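Local atomic coordinates of peroxiredoxin PRX1, mitochondrial (Saccharomyces cerevisiae, PDB entry 5YKJ), a protein that reduces peroxides as a mitochondrial 1-Cys peroxiredoxin, its oxidised thiol being resolved through the glutathione and thioredoxin systems. Residues T15-I20 and G93-G98; S35-F40 and T126-F131. All blocks are in the same frame, centred on the assembly; numbering follows the deposited sequence.

Both contacts are largely buried and reach the same five-stranded mixed sheet, with centres about 15 Å apart and nearest atoms about 6 Å apart. Contact 1 lies at the sheet's margin, where the turn between strands 12-13 and 20-21 docks on edge strand 96-98; contact 2 lies inside, where strand 30-36 meets strand 129-133. At the edge, threonine hydroxyls and backbone groups do the bonding, and Val17 is the one exposed residue among those that touch. Contact 2 has a weak backbone bond and a serine hydroxyl, but adds a buried arginine paired with Glu47. Outside both contact surfaces, His76 links segments 93-98 and 35-40, hydrogen-bonded to Ile97 O and Asp39.

Contact 1: T15-I20 and G93-G98; sequences TTVGKI and GFPIIG
Ile96 O is approached by two groups of the 15-20 loop. Thr16 N donates a hydrogen bond to it at 3.2 Å, tilted 26° from the carbonyl plane, and Thr15 CA adds a lesser, bent CA-H...O contact to the same oxygen at 3.4 Å. The return bond runs from Ile96 N to Thr16 OG1, at 2.9 Å with an N-H...O angle of 152°. Thr16 thus serves both backbone polar groups of Ile96, one with its own main chain and the other with a hydroxyl standing where a strand would offer a carbonyl. Its first torsion of 54° places OG1 between backbone N and carbonyl carbon, turned to Ile96 N, while CG2 rests near Ile96 CB. The ladder is short: a single bridge pairs Thr15 with Ile97.

Thr15 is busy within its own loop. Its OG1 accepts from Val17 N at 3.0 Å, forming an ST turn, and donates to Gly18 O at 2.7 Å, in the carbonyl plane on a lone pair. These bonds tie up the hydroxyl of a buried residue and brace the type I turn from Thr15 to Gly18. With OG1 so held, the side chain lies alongside Pro95, pointing the same way, and CG2 meets Ile97 CG1 at 4.0 Å. Val17 sets both methyls against the proline ring, CG1 being 4.0 Å from Pro95 CB and CG2 4.1 Å from Pro95 CG.

The loop joins strands 12-13 and 20-21, so a small hairpin is docked on the edge strand of the thioredoxin-like sheet. On the inner side, Pro95 and Ile97 bond through their backbones to Gly67 of parallel strand 63-69. Thr16 and Ile96 pack together on His76 and Ile80 of helix 73-87, while Pro95 reaches Tyr25 of helix 22-26.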
loop_
_atom_site.group_PDB
_atom_site.type_symbol
_atom_site.label_atom_id
_atom_site.label_comp_id
_atom_site.label_asym_id
_atom_site.label_seq_id
_atom_site.Cartn_x
_atom_site.Cartn_y
_atom_site.Cartn_z
ATOM N N THR A 15 6.302 -4.385 16.889
ATOM C CA THR A 15 5.072 -4.730 16.232
ATOM C C THR A 15 4.414 -5.939 16.890
ATOM O O THR A 15 4.970 -6.552 17.755
ATOM C CB THR A 15 5.270 -5.103 14.749
ATOM O OG1 THR A 15 5.783 -6.412 14.632
ATOM C CG2 THR A 15 6.256 -4.168 14.077
ATOM N N THR A 16 3.228 -6.235 16.388
ATOM C CA THR A 16 2.411 -7.341 16.830
ATOM C C THR A 16 3.056 -8.665 16.504
ATOM O O THR A 16 2.613 -9.638 16.999
ATOM C CB THR A 16 0.972 -7.318 16.270
ATOM O OG1 THR A 16 1.015 -7.234 14.852
ATOM C CG2 THR A 16 0.174 -6.218 16.854
ATOM N N VAL A 17 4.062 -8.673 15.652
ATOM C CA VAL A 17 4.826 -9.891 15.331
ATOM C C VAL A 17 6.228 -9.896 15.900
ATOM O O VAL A 17 7.005 -10.707 15.535
ATOM C CB VAL A 17 4.912 -10.276 13.840
ATOM C CG1 VAL A 17 3.586 -10.219 13.173
ATOM C CG2 VAL A 17 5.997 -9.540 13.077
ATOM N N GLY A 18 6.493 -8.963 16.783
ATOM C CA GLY A 18 7.784 -8.769 17.388
ATOM C C GLY A 18 8.562 -7.649 16.727
ATOM O O GLY A 18 8.064 -7.010 15.852
ATOM N N LYS A 19 9.779 -7.416 17.163
ATOM C CA LYS A 19 10.578 -6.408 16.571
ATOM C C LYS A 19 10.935 -6.734 15.120
ATOM O O LYS A 19 11.302 -7.804 14.820
ATOM C CB LYS A 19 11.826 -6.189 17.408
ATOM C CG LYS A 19 11.492 -5.687 18.789
ATOM C CD LYS A 19 12.705 -5.247 19.567
ATOM C CE LYS A 19 12.355 -4.553 20.877
ATOM N NZ LYS A 19 13.610 -4.261 21.627
ATOM N N ILE A 20 10.828 -5.741 14.258
ATOM C CA ILE A 20 11.161 -5.894 12.880
ATOM C C ILE A 20 12.053 -4.778 12.374
ATOM O O ILE A 20 12.176 -3.774 12.966
ATOM C CB ILE A 20 9.934 -5.969 11.963
ATOM C CG1 ILE A 20 9.290 -4.611 11.782
ATOM C CG2 ILE A 20 8.967 -6.993 12.463
ATOM C CD1 ILE A 20 8.294 -4.569 10.640
ATOM N N GLY A 93 -2.543 -12.078 9.682
ATOM C CA GLY A 93 -1.242 -12.488 9.241
ATOM C C GLY A 93 -0.152 -11.485 8.934
ATOM O O GLY A 93 0.821 -11.830 8.342
ATOM N N PHE A 94 -0.364 -10.263 9.317
ATOM C CA PHE A 94 0.587 -9.221 9.098
ATOM C C PHE A 94 0.709 -8.434 10.383
ATOM O O PHE A 94 -0.083 -8.460 11.215
ATOM C CB PHE A 94 0.159 -8.321 7.925
ATOM C CG PHE A 94 -1.261 -7.849 8.001
ATOM C CD1 PHE A 94 -1.595 -6.823 8.830
ATOM C CD2 PHE A 94 -2.251 -8.402 7.231
ATOM C CE1 PHE A 94 -2.888 -6.390 8.922
ATOM C CE2 PHE A 94 -3.533 -7.929 7.287
ATOM C CZ PHE A 94 -3.859 -6.946 8.152
ATOM N N PRO A 95 1.835 -7.742 10.458
ATOM C CA PRO A 95 2.088 -6.931 11.624
ATOM C C PRO A 95 1.375 -5.594 11.641
ATOM O O PRO A 95 1.043 -5.088 10.638
ATOM C CB PRO A 95 3.581 -6.602 11.533
ATOM C CG PRO A 95 4.100 -7.234 10.316
ATOM C CD PRO A 95 2.948 -7.636 9.502
ATOM N N ILE A 96 1.203 -5.096 12.840
ATOM C CA ILE A 96 0.742 -3.762 13.060
ATOM C C ILE A 96 1.857 -3.123 13.913
ATOM O O ILE A 96 2.187 -3.627 14.915
ATOM C CB ILE A 96 -0.607 -3.637 13.779
ATOM C CG1 ILE A 96 -1.656 -4.488 13.061
ATOM C CG2 ILE A 96 -1.050 -2.189 13.775
ATOM C CD1 ILE A 96 -3.037 -4.320 13.580
ATOM N N ILE A 97 2.410 -2.015 13.423
ATOM C CA ILE A 97 3.473 -1.327 14.091
ATOM C C ILE A 97 2.986 -0.494 15.289
ATOM O O ILE A 97 2.098 0.246 15.175
ATOM C CB ILE A 97 4.182 -0.371 13.092
ATOM C CG1 ILE A 97 4.811 -1.140 11.921
ATOM C CG2 ILE A 97 5.165 0.552 13.803
ATOM C CD1 ILE A 97 4.969 -0.304 10.656
ATOM N N GLY A 98 3.642 -0.670 16.424
ATOM C CA GLY A 98 3.305 0.107 17.586
ATOM C C GLY A 98 4.094 1.403 17.595
ATOM O O GLY A 98 5.161 1.482 18.068
#

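Contact 2: S35-F40 and T126-F131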
loop_
_atom_site.group_PDB
_atom_site.type_symbol
_atom_site.label_atom_id
_atom_site.label_comp_id
_atom_site.label_asym_id
_atom_site.label_seq_id
_atom_site.Cartn_x
_atom_site.Cartn_y
_atom_site.Cartn_z
ATOM N N SER A 35 -1.866 3.218 7.252
ATOM C CA SER A 35 -1.849 3.965 8.454
ATOM C C SER A 35 -3.189 4.292 9.106
ATOM O O SER A 35 -4.120 4.496 8.465
ATOM C CB SER A 35 -1.114 5.277 8.178
ATOM O OG SER A 35 0.029 5.025 7.444
ATOM N N HIS A 36 -3.158 4.293 10.433
ATOM C CA HIS A 36 -4.293 4.589 11.271
ATOM C C HIS A 36 -3.915 5.504 12.423
ATOM O O HIS A 36 -2.941 5.353 12.996
ATOM C CB HIS A 36 -4.917 3.284 11.787
ATOM C CG HIS A 36 -5.293 2.372 10.685
ATOM N ND1 HIS A 36 -6.480 2.462 10.023
ATOM C CD2 HIS A 36 -4.617 1.372 10.095
ATOM C CE1 HIS A 36 -6.496 1.595 9.043
ATOM N NE2 HIS A 36 -5.388 0.911 9.074
ATOM N N PRO A 37 -4.783 6.482 12.721
ATOM C CA PRO A 37 -4.499 7.396 13.819
ATOM C C PRO A 37 -4.546 6.759 15.225
ATOM O O PRO A 37 -3.863 7.185 16.073
ATOM C CB PRO A 37 -5.554 8.507 13.672
ATOM C CG PRO A 37 -6.038 8.396 12.287
ATOM C CD PRO A 37 -5.934 6.962 11.929
ATOM N N ALA A 38 -5.413 5.790 15.404
ATOM C CA ALA A 38 -5.618 5.173 16.699
ATOM C C ALA A 38 -6.240 3.796 16.578
ATOM O O ALA A 38 -6.775 3.478 15.587
ATOM C CB ALA A 38 -6.530 6.038 17.515
ATOM N N ASP A 39 -6.155 2.999 17.630
ATOM C CA ASP A 39 -6.771 1.706 17.661
ATOM C C ASP A 39 -8.217 1.869 18.126
ATOM O O ASP A 39 -8.567 2.846 18.617
ATOM C CB ASP A 39 -6.058 0.757 18.664
ATOM C CG ASP A 39 -4.650 0.394 18.260
ATOM O OD1 ASP A 39 -4.206 0.910 17.274
ATOM O OD2 ASP A 39 -4.039 -0.353 18.998
ATOM N N PHE A 40 -9.008 0.838 17.944
ATOM C CA PHE A 40 -10.404 0.800 18.416
ATOM C C PHE A 40 -11.259 1.928 17.881
ATOM O O PHE A 40 -12.050 2.443 18.540
ATOM C CB PHE A 40 -10.446 0.741 19.959
ATOM C CG PHE A 40 -9.672 -0.405 20.545
ATOM C CD1 PHE A 40 -10.187 -1.654 20.537
ATOM C CD2 PHE A 40 -8.449 -0.215 21.085
ATOM C CE1 PHE A 40 -9.505 -2.686 21.061
ATOM C CE2 PHE A 40 -7.761 -1.267 21.607
ATOM C CZ PHE A 40 -8.292 -2.501 21.580
ATOM N N THR A 126 -4.062 13.097 10.260
ATOM C CA THR A 126 -3.326 12.925 9.011
ATOM C C THR A 126 -2.572 11.600 8.887
ATOM O O THR A 126 -2.002 11.329 7.887
ATOM C CB THR A 126 -2.361 14.104 8.765
ATOM O OG1 THR A 126 -1.591 14.307 9.922
ATOM C CG2 THR A 126 -3.104 15.363 8.521
ATOM N N VAL A 127 -2.621 10.800 9.937
ATOM C CA VAL A 127 -1.918 9.506 9.919
ATOM C C VAL A 127 -2.830 8.490 9.259
ATOM O O VAL A 127 -3.385 7.660 9.850
ATOM C CB VAL A 127 -1.513 9.085 11.310
ATOM C CG1 VAL A 127 -0.718 7.792 11.237
ATOM C CG2 VAL A 127 -0.636 10.165 11.903
ATOM N N ARG A 128 -2.975 8.692 7.977
ATOM C CA ARG A 128 -3.912 7.949 7.187
ATOM C C ARG A 128 -3.468 7.571 5.781
ATOM O O ARG A 128 -4.262 7.193 4.996
ATOM C CB ARG A 128 -5.198 8.783 7.043
ATOM C CG ARG A 128 -6.187 8.652 8.170
ATOM C CD ARG A 128 -6.795 7.267 8.218
ATOM N NE ARG A 128 -7.801 7.061 7.194
ATOM C CZ ARG A 128 -8.412 5.912 6.952
ATOM N NH1 ARG A 128 -8.147 4.859 7.664
ATOM N NH2 ARG A 128 -9.311 5.822 6.010
ATOM N N SER A 129 -2.202 7.730 5.519
ATOM C CA SER A 129 -1.704 7.408 4.207
ATOM C C SER A 129 -1.473 5.933 3.981
ATOM O O SER A 129 -1.222 5.223 4.854
ATOM C CB SER A 129 -0.432 8.197 3.889
ATOM O OG SER A 129 -0.652 9.561 3.976
ATOM N N VAL A 130 -1.593 5.560 2.724
ATOM C CA VAL A 130 -1.300 4.222 2.274
ATOM C C VAL A 130 -0.181 4.354 1.235
ATOM O O VAL A 130 -0.281 5.099 0.361
ATOM C CB VAL A 130 -2.505 3.484 1.633
ATOM C CG1 VAL A 130 -2.105 2.091 1.138
ATOM C CG2 VAL A 130 -3.595 3.300 2.654
ATOM N N PHE A 131 0.882 3.605 1.441
ATOM C CA PHE A 131 1.999 3.624 0.535
ATOM C C PHE A 131 2.195 2.246 -0.121
ATOM O O PHE A 131 2.285 1.301 0.566
ATOM C CB PHE A 131 3.307 3.968 1.308
ATOM C CG PHE A 131 3.260 5.243 2.122
ATOM C CD1 PHE A 131 2.727 5.280 3.400
ATOM C CD2 PHE A 131 3.780 6.422 1.618
ATOM C CE1 PHE A 131 2.690 6.429 4.118
ATOM C CE2 PHE A 131 3.732 7.580 2.378
ATOM C CZ PHE A 131 3.221 7.549 3.608
#
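Arg128 sets out away from segment 35-40 at CB, then doubles back along Pro37 and ends beside His36. Arg128 CG touches the proline ring, 4.1 Å from Pro37 CG, and Arg128 CD meets Pro37 CD at 3.8 Å while passing near Ser35 O. A bend at chi3 (-76°), after a similar one at chi2, brings the guanidinium to His36: Arg128 NH1 lies 3.8 Å from His36 ND1, too far for a bond. ND1 faces the guanidinium edge, in its plane, and the two flat groups are turned 58° apart. The polar tip is held elsewhere, NH1 by a salt bridge to Glu47 and NE by a hydrogen bond to Tyr145 O. A methionine in place of Arg128 would probably leave Glu47 without its charged mate and Tyr145 O without this donor.

Apart from the arginine, Ser129 O receives two bonds from Ser35: a sound one from OG at 2.9 Å, tilted 17° from the carbonyl plane, and a weak one from N at 3.2 Å. Pro37 has no N-H to offer Val127 O, which rests 3.4 Å from Pro37 CD. Val127, the centre of an inverse gamma turn, directs CG1 back to Ser35 CB at 4.0 Å.

Pro37 opens the P-x-x-x-T-x-x-C sequence leading to Cys44, found as S-hydroxycysteine, and Arg128 probably corresponds to the arginine conserved beside that cysteine in peroxiredoxins. Arg151 ties the two segments by hydrogen bonds to Ser35 O and Arg128 O. Farther into the sheet, Phe131 pairs with Leu33 of antiparallel strand 30-36 and Val130 with Phe143 of strand 139-144, while His36 bonds through its backbone to Leu68 of strand 63-69.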